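Local coordinates for response regulator receiver protein (PDB 2RDM) that probably acts as a two-component signalling receiver that is switched by phosphorylation, at residues Leu10-Glu14 with Ile58-Gln62; Asp52-Ile58 with Met80-Ser86. The protein carries 1 engineered substitution. One frame throughout, in Å; residues are numbered along the deposited sequence. Where two conformers were deposited one is given.

Overall arrangement
Contact 1 and contact 2 lie on neighbouring strands of one parallel sheet, toward the C-terminal ends of which a receiver domain gathers its working residues. Their centres lie about 11 Å apart, they share Ile-58, and their segments alternate along the chain: 10-14, 52-58, 58-62, 80-86. Contact 2 joins the adjacent strands 53-57 and 82-86 near the centre of the chain, whereas contact 1 lies further out, between the loops that follow strands 7-11 and 53-57. Strand 53-57 links them. Asp-12 OD2 comes within 2.7 Å of Asp-57 OD1, two like charges side by side, so the predicted phosphorylation site sits where both contacts converge.

Contact 1: residues Leu10-Glu14 with Ile58-Gln62; sequences LADDE and IRFCQ
At the acidic end of a CheY-like receiver domain, the turn after strand 7-11 meets the loop that carries the chain away from the predicted phospho-accepting Asp-57: Ala-11 and Asp-13 touch Phe-60 and Cys-61. The aromatic ring makes the apolar half of the meeting. Phe-60 holds CG beside its own backbone N and anti to the carbonyl carbon (chi1 -64°), a turn that carries the ring in toward strand 7-11. It presents its edge. The methyl CB of Ala-11 lies 3.7 Å from CZ of Phe-60, and at the same rim CE1 of Phe-60 approaches the carbonyl O of Ala-11 at 3.6 Å, with the carbonyl carbon of Ala-11 in the plane of the ring.

Further out, the polar half is centred on the carboxylate of Asp-13. Its OD2 comes to 3.4 Å from Phe-60 CA and 3.2 Å from Cys-61 N, but the latter approach is too badly angled for a hydrogen bond. A water does the bridging instead, donating to Asp-13 OD1 over 2.6 Å and accepting a weak bond from Cys-61 N. The SG of Cys-61 lies alongside the same carboxylate, 3.4 Å from Asp-13 OD1. Asp-13 is also tied by its backbone N to Asp-57 OD2, so its backbone holds the predicted acceptor while its carboxylate lies against the 58-62 loop.

Within the turn, Asp-12 OD1 accepts from Glu-14 N at 3.1 Å, nearly along the C-O axis of the carboxylate. This Asx turn ends at the N-cap of helix 15-27. In CheY an acidic pair at this place helps to bind magnesium; the placement here is consistent with that, though no metal is bound, and such a pair after the first strand, beside the predicted acceptor aspartate, is characteristic of the receiver fold.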
loop_
_atom_site.group_PDB
_atom_site.type_symbol
_atom_site.label_atom_id
_atom_site.label_comp_id
_atom_site.label_asym_id
_atom_site.label_seq_id
_atom_site.Cartn_x
_atom_site.Cartn_y
_atom_site.Cartn_z
ATOM N N LEU A 10 17.495 -2.663 20.591
ATOM C CA LEU A 10 18.447 -2.076 19.663
ATOM C C LEU A 10 19.758 -2.848 19.727
ATOM O O LEU A 10 20.374 -2.928 20.789
ATOM C CB LEU A 10 18.673 -0.603 20.012
ATOM C CG LEU A 10 19.800 0.171 19.322
ATOM C CD1 LEU A 10 19.489 0.415 17.842
ATOM C CD2 LEU A 10 20.053 1.496 20.031
ATOM N N ALA A 11 20.180 -3.408 18.596
ATOM C CA ALA A 11 21.394 -4.218 18.544
ATOM C C ALA A 11 22.404 -3.595 17.592
ATOM O O ALA A 11 22.218 -3.641 16.374
ATOM C CB ALA A 11 21.066 -5.670 18.112
ATOM N N ASP A 12 23.445 -2.988 18.154
ATOM C CA ASP A 12 24.489 -2.338 17.356
ATOM C C ASP A 12 25.841 -2.479 18.039
ATOM O O ASP A 12 25.953 -2.273 19.245
ATOM C CB ASP A 12 24.169 -0.848 17.078
ATOM C CG ASP A 12 25.087 -0.227 16.006
ATOM O OD1 ASP A 12 26.330 -0.233 16.149
ATOM O OD2 ASP A 12 24.567 0.282 14.999
ATOM N N ASP A 13 26.846 -2.803 17.221
ATOM C CA ASP A 13 28.239 -3.064 17.618
ATOM C C ASP A 13 28.982 -1.898 18.257
ATOM O O ASP A 13 29.514 -2.027 19.363
ATOM C CB ASP A 13 29.044 -3.486 16.382
ATOM C CG ASP A 13 29.569 -4.901 16.467
ATOM O OD1 ASP A 13 29.657 -5.454 17.583
ATOM O OD2 ASP A 13 29.922 -5.452 15.404
ATOM N N GLU A 14 29.058 -0.779 17.537
ATOM C CA GLU A 14 29.927 0.323 17.950
ATOM C C GLU A 14 29.296 1.287 18.952
ATOM O O GLU A 14 28.095 1.572 18.893
ATOM C CB GLU A 14 30.516 1.067 16.745
ATOM C CG GLU A 14 29.540 1.410 15.637
ATOM C CD GLU A 14 30.218 2.124 14.478
ATOM O OE1 GLU A 14 30.936 3.118 14.727
ATOM O OE2 GLU A 14 30.028 1.698 13.316
ATOM N N ILE A 58 23.097 -5.446 10.479
ATOM C CA ILE A 58 23.199 -6.674 9.694
ATOM C C ILE A 58 24.399 -7.500 10.159
ATOM O O ILE A 58 24.276 -8.703 10.391
ATOM C CB ILE A 58 23.298 -6.377 8.161
ATOM C CG1 ILE A 58 21.994 -5.759 7.654
ATOM C CG2 ILE A 58 23.637 -7.638 7.361
ATOM C CD1 ILE A 58 20.773 -6.367 8.283
ATOM N N ARG A 59 25.551 -6.849 10.298
ATOM C CA ARG A 59 26.784 -7.541 10.655
ATOM C C ARG A 59 27.197 -7.222 12.086
ATOM O O ARG A 59 27.197 -6.065 12.498
ATOM C CB ARG A 59 27.921 -7.157 9.699
ATOM C CG ARG A 59 27.611 -7.319 8.222
ATOM C CD ARG A 59 28.711 -6.695 7.371
ATOM N NE ARG A 59 28.320 -6.540 5.968
ATOM C CZ ARG A 59 28.735 -7.323 4.972
ATOM N NH1 ARG A 59 29.566 -8.335 5.203
ATOM N NH2 ARG A 59 28.318 -7.091 3.734
ATOM N N PHE A 60 27.545 -8.259 12.839
ATOM C CA PHE A 60 28.166 -8.087 14.139
ATOM C C PHE A 60 29.585 -8.639 14.058
ATOM O O PHE A 60 29.999 -9.088 12.987
ATOM C CB PHE A 60 27.335 -8.779 15.208
ATOM C CG PHE A 60 25.955 -8.177 15.369
ATOM C CD1 PHE A 60 25.788 -6.975 16.058
ATOM C CD2 PHE A 60 24.840 -8.790 14.804
ATOM C CE1 PHE A 60 24.522 -6.403 16.204
ATOM C CE2 PHE A 60 23.565 -8.222 14.944
ATOM C CZ PHE A 60 23.413 -7.034 15.640
ATOM N N CYS A 61 30.335 -8.585 15.161
ATOM C CA CYS A 61 31.717 -9.097 15.179
ATOM C C CYS A 61 31.739 -10.584 14.836
ATOM O O CYS A 61 32.589 -11.036 14.063
ATOM C CB CYS A 61 32.383 -8.859 16.538
ATOM S SG CYS A 61 32.560 -7.121 16.995
ATOM N N GLN A 62 30.778 -11.312 15.405
ATOM C CA GLN A 62 30.629 -12.747 15.182
ATOM C C GLN A 62 29.168 -13.086 14.863
ATOM O O GLN A 62 28.263 -12.323 15.227
ATOM C CB GLN A 62 31.095 -13.525 16.422
ATOM C CG GLN A 62 32.613 -13.536 16.651
ATOM C CD GLN A 62 33.383 -14.204 15.523
ATOM O OE1 GLN A 62 33.012 -15.277 15.051
ATOM N NE2 GLN A 62 34.465 -13.567 15.089
HETATM O O HOH W 1 28.887 -7.852 18.135
#

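Contact 2: residues Asp52-Ile58 with Met80-Ser86. With GOL (glycerol), chain D.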
loop_
_atom_site.group_PDB
_atom_site.type_symbol
_atom_site.label_atom_id
_atom_site.label_comp_id
_atom_site.label_asym_id
_atom_site.label_seq_id
_atom_site.Cartn_x
_atom_site.Cartn_y
_atom_site.Cartn_z
ATOM N N ASP A 52 8.743 -4.643 21.820
ATOM C CA ASP A 52 7.735 -4.178 20.881
ATOM C C ASP A 52 8.256 -3.927 19.472
ATOM O O ASP A 52 7.472 -3.817 18.540
ATOM C CB ASP A 52 7.077 -2.922 21.425
ATOM C CG ASP A 52 6.457 -3.143 22.796
ATOM O OD1 ASP A 52 5.530 -3.972 22.904
ATOM O OD2 ASP A 52 6.916 -2.493 23.759
ATOM N N GLY A 53 9.566 -3.842 19.304
ATOM C CA GLY A 53 10.112 -3.636 17.974
ATOM C C GLY A 53 11.592 -3.889 18.046
ATOM O O GLY A 53 12.173 -3.881 19.137
ATOM N N VAL A 54 12.213 -4.110 16.897
ATOM C CA VAL A 54 13.605 -4.506 16.889
ATOM C C VAL A 54 14.335 -3.668 15.840
ATOM O O VAL A 54 13.909 -3.627 14.693
ATOM C CB VAL A 54 13.770 -6.028 16.581
ATOM C CG1 VAL A 54 15.244 -6.396 16.430
ATOM C CG2 VAL A 54 13.104 -6.896 17.671
ATOM N N VAL A 55 15.385 -2.982 16.273
ATOM C CA VAL A 55 16.272 -2.233 15.376
ATOM C C VAL A 55 17.657 -2.875 15.452
ATOM O O VAL A 55 18.320 -2.777 16.493
ATOM C CB VAL A 55 16.360 -0.743 15.777
ATOM C CG1 VAL A 55 17.264 -0.003 14.843
ATOM C CG2 VAL A 55 14.993 -0.069 15.730
ATOM N N THR A 56 18.100 -3.495 14.355
ATOM C CA THR A 56 19.308 -4.334 14.390
ATOM C C THR A 56 20.265 -4.079 13.230
ATOM O O THR A 56 19.830 -3.921 12.098
ATOM C CB THR A 56 18.962 -5.873 14.477
ATOM O OG1 THR A 56 20.166 -6.658 14.587
ATOM C CG2 THR A 56 18.155 -6.368 13.260
ATOM N N ASP A 57 21.568 -4.069 13.530
ATOM C CA ASP A 57 22.623 -4.165 12.494
ATOM C C ASP A 57 22.525 -5.446 11.683
ATOM O O ASP A 57 22.026 -6.444 12.175
ATOM C CB ASP A 57 24.012 -4.229 13.131
ATOM C CG ASP A 57 24.432 -2.950 13.780
ATOM O OD1 ASP A 57 23.651 -1.976 13.778
ATOM O OD2 ASP A 57 25.570 -2.938 14.303
ATOM N N ILE A 58 23.097 -5.446 10.479
ATOM C CA ILE A 58 23.199 -6.674 9.694
ATOM C C ILE A 58 24.399 -7.500 10.159
ATOM O O ILE A 58 24.276 -8.703 10.391
ATOM C CB ILE A 58 23.298 -6.377 8.161
ATOM C CG1 ILE A 58 21.994 -5.759 7.654
ATOM C CG2 ILE A 58 23.637 -7.638 7.361
ATOM C CD1 ILE A 58 20.773 -6.367 8.283
HETATM N N MSE A 80 6.165 -8.539 14.570
HETATM C CA MSE A 80 7.196 -7.690 15.168
HETATM C C MSE A 80 7.731 -6.701 14.138
HETATM O O MSE A 80 8.129 -7.126 13.062
HETATM C CB MSE A 80 8.382 -8.526 15.660
HETATM C CG MSE A 80 9.402 -7.691 16.432
HETATM SE SE MSE A 80 8.736 -7.263 18.273
HETATM C CE MSE A 80 9.451 -8.868 19.114
ATOM N N PRO A 81 7.676 -5.395 14.445
ATOM C CA PRO A 81 8.369 -4.371 13.675
ATOM C C PRO A 81 9.875 -4.656 13.582
ATOM O O PRO A 81 10.529 -4.883 14.595
ATOM C CB PRO A 81 8.119 -3.107 14.489
ATOM C CG PRO A 81 6.759 -3.356 15.100
ATOM C CD PRO A 81 6.841 -4.800 15.508
ATOM N N ILE A 82 10.402 -4.665 12.369
ATOM C CA ILE A 82 11.816 -4.988 12.182
ATOM C C ILE A 82 12.418 -3.892 11.312
ATOM O O ILE A 82 11.932 -3.664 10.204
ATOM C CB ILE A 82 12.006 -6.355 11.487
ATOM C CG1 ILE A 82 11.427 -7.505 12.324
ATOM C CG2 ILE A 82 13.488 -6.594 11.122
ATOM C CD1 ILE A 82 12.175 -7.823 13.601
ATOM N N VAL A 83 13.418 -3.191 11.845
ATOM C CA VAL A 83 14.208 -2.232 11.072
ATOM C C VAL A 83 15.654 -2.700 11.093
ATOM O O VAL A 83 16.259 -2.805 12.163
ATOM C CB VAL A 83 14.143 -0.795 11.645
ATOM C CG1 VAL A 83 14.986 0.175 10.800
ATOM C CG2 VAL A 83 12.682 -0.279 11.708
ATOM N N TYR A 84 16.217 -2.917 9.912
ATOM C CA TYR A 84 17.633 -3.250 9.790
ATOM C C TYR A 84 18.453 -1.996 9.567
ATOM O O TYR A 84 18.017 -1.080 8.873
ATOM C CB TYR A 84 17.872 -4.176 8.608
ATOM C CG TYR A 84 17.081 -5.478 8.584
ATOM C CD1 TYR A 84 17.456 -6.566 9.381
ATOM C CD2 TYR A 84 15.969 -5.621 7.750
ATOM C CE1 TYR A 84 16.750 -7.761 9.335
ATOM C CE2 TYR A 84 15.252 -6.815 7.695
ATOM C CZ TYR A 84 15.628 -7.866 8.511
ATOM O OH TYR A 84 14.963 -9.042 8.425
ATOM N N ILE A 85 19.674 -1.974 10.102
ATOM C CA ILE A 85 20.581 -0.835 9.948
ATOM C C ILE A 85 21.889 -1.339 9.347
ATOM O O ILE A 85 22.587 -2.123 9.985
ATOM C CB ILE A 85 20.895 -0.157 11.312
ATOM C CG1 ILE A 85 19.623 0.303 12.039
ATOM C CG2 ILE A 85 21.903 0.979 11.147
ATOM C CD1 ILE A 85 18.709 1.211 11.277
ATOM N N SER A 86 22.202 -0.815 8.182
ATOM C CA SER A 86 23.361 -1.284 7.489
ATOM C C SER A 86 24.269 -0.240 6.989
ATOM O O SER A 86 23.871 0.832 6.694
ATOM C CB SER A 86 22.979 -2.190 6.375
ATOM O OG SER A 86 22.680 -1.436 5.258
HETATM C C1 GOL D . 27.822 -3.386 9.033
HETATM O O1 GOL D . 27.802 -2.437 7.988
HETATM C C2 GOL D . 26.652 -3.188 9.996
HETATM O O2 GOL D . 25.537 -3.947 9.581
HETATM C C3 GOL D . 26.279 -1.713 10.112
HETATM O O3 GOL D . 25.141 -1.556 10.929
#
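Val-54 and Thr-56 lock into Pro-81, Val-83 and Ile-85 through a ladder of backbone hydrogen bonds, the tight part of this contact. Val-83 N gives an almost straight bond to Val-54 O (2.9 Å, 175°), and Thr-56 N answers to Val-83 O over 2.9 Å. Side chains pack on both faces. On one, CG2 of Val-55 meets CB of Val-83 at 4.2 Å; on the other, CB of Val-54 rests against CD1 of Ile-82, and CD1 of Ile-58 reaches CD1 of Tyr-84 at 3.5 Å. Such parallel neighbours, joined through helix 66-76, form a beta-alpha-beta unit of the doubly wound receiver fold, and that helix packs on Ile-82 and Tyr-84. Thr-56 runs beside Tyr-84, its CG2 3.9 Å from Tyr-84 CD1, while OG1, opposite the backbone N (chi1 -177°), donates to Asp-57 O. An alanine at Thr-56 would be likely to leave Asp-57 O without that donor and open a gap beside the tyrosine ring.

Past Asp-57 the ladder slackens. Ile-58 N reaches Ile-85 O only weakly, at 3.4 Å, and also gives a weak bond to O2 of a glycerol, probably from the crystallisation liquor. The glycerol hydroxyl O3 donates to Ile-85 O over 2.8 Å and also lies close to Asp-57 OD1, at the end of the strands where the phosphorylation site is predicted.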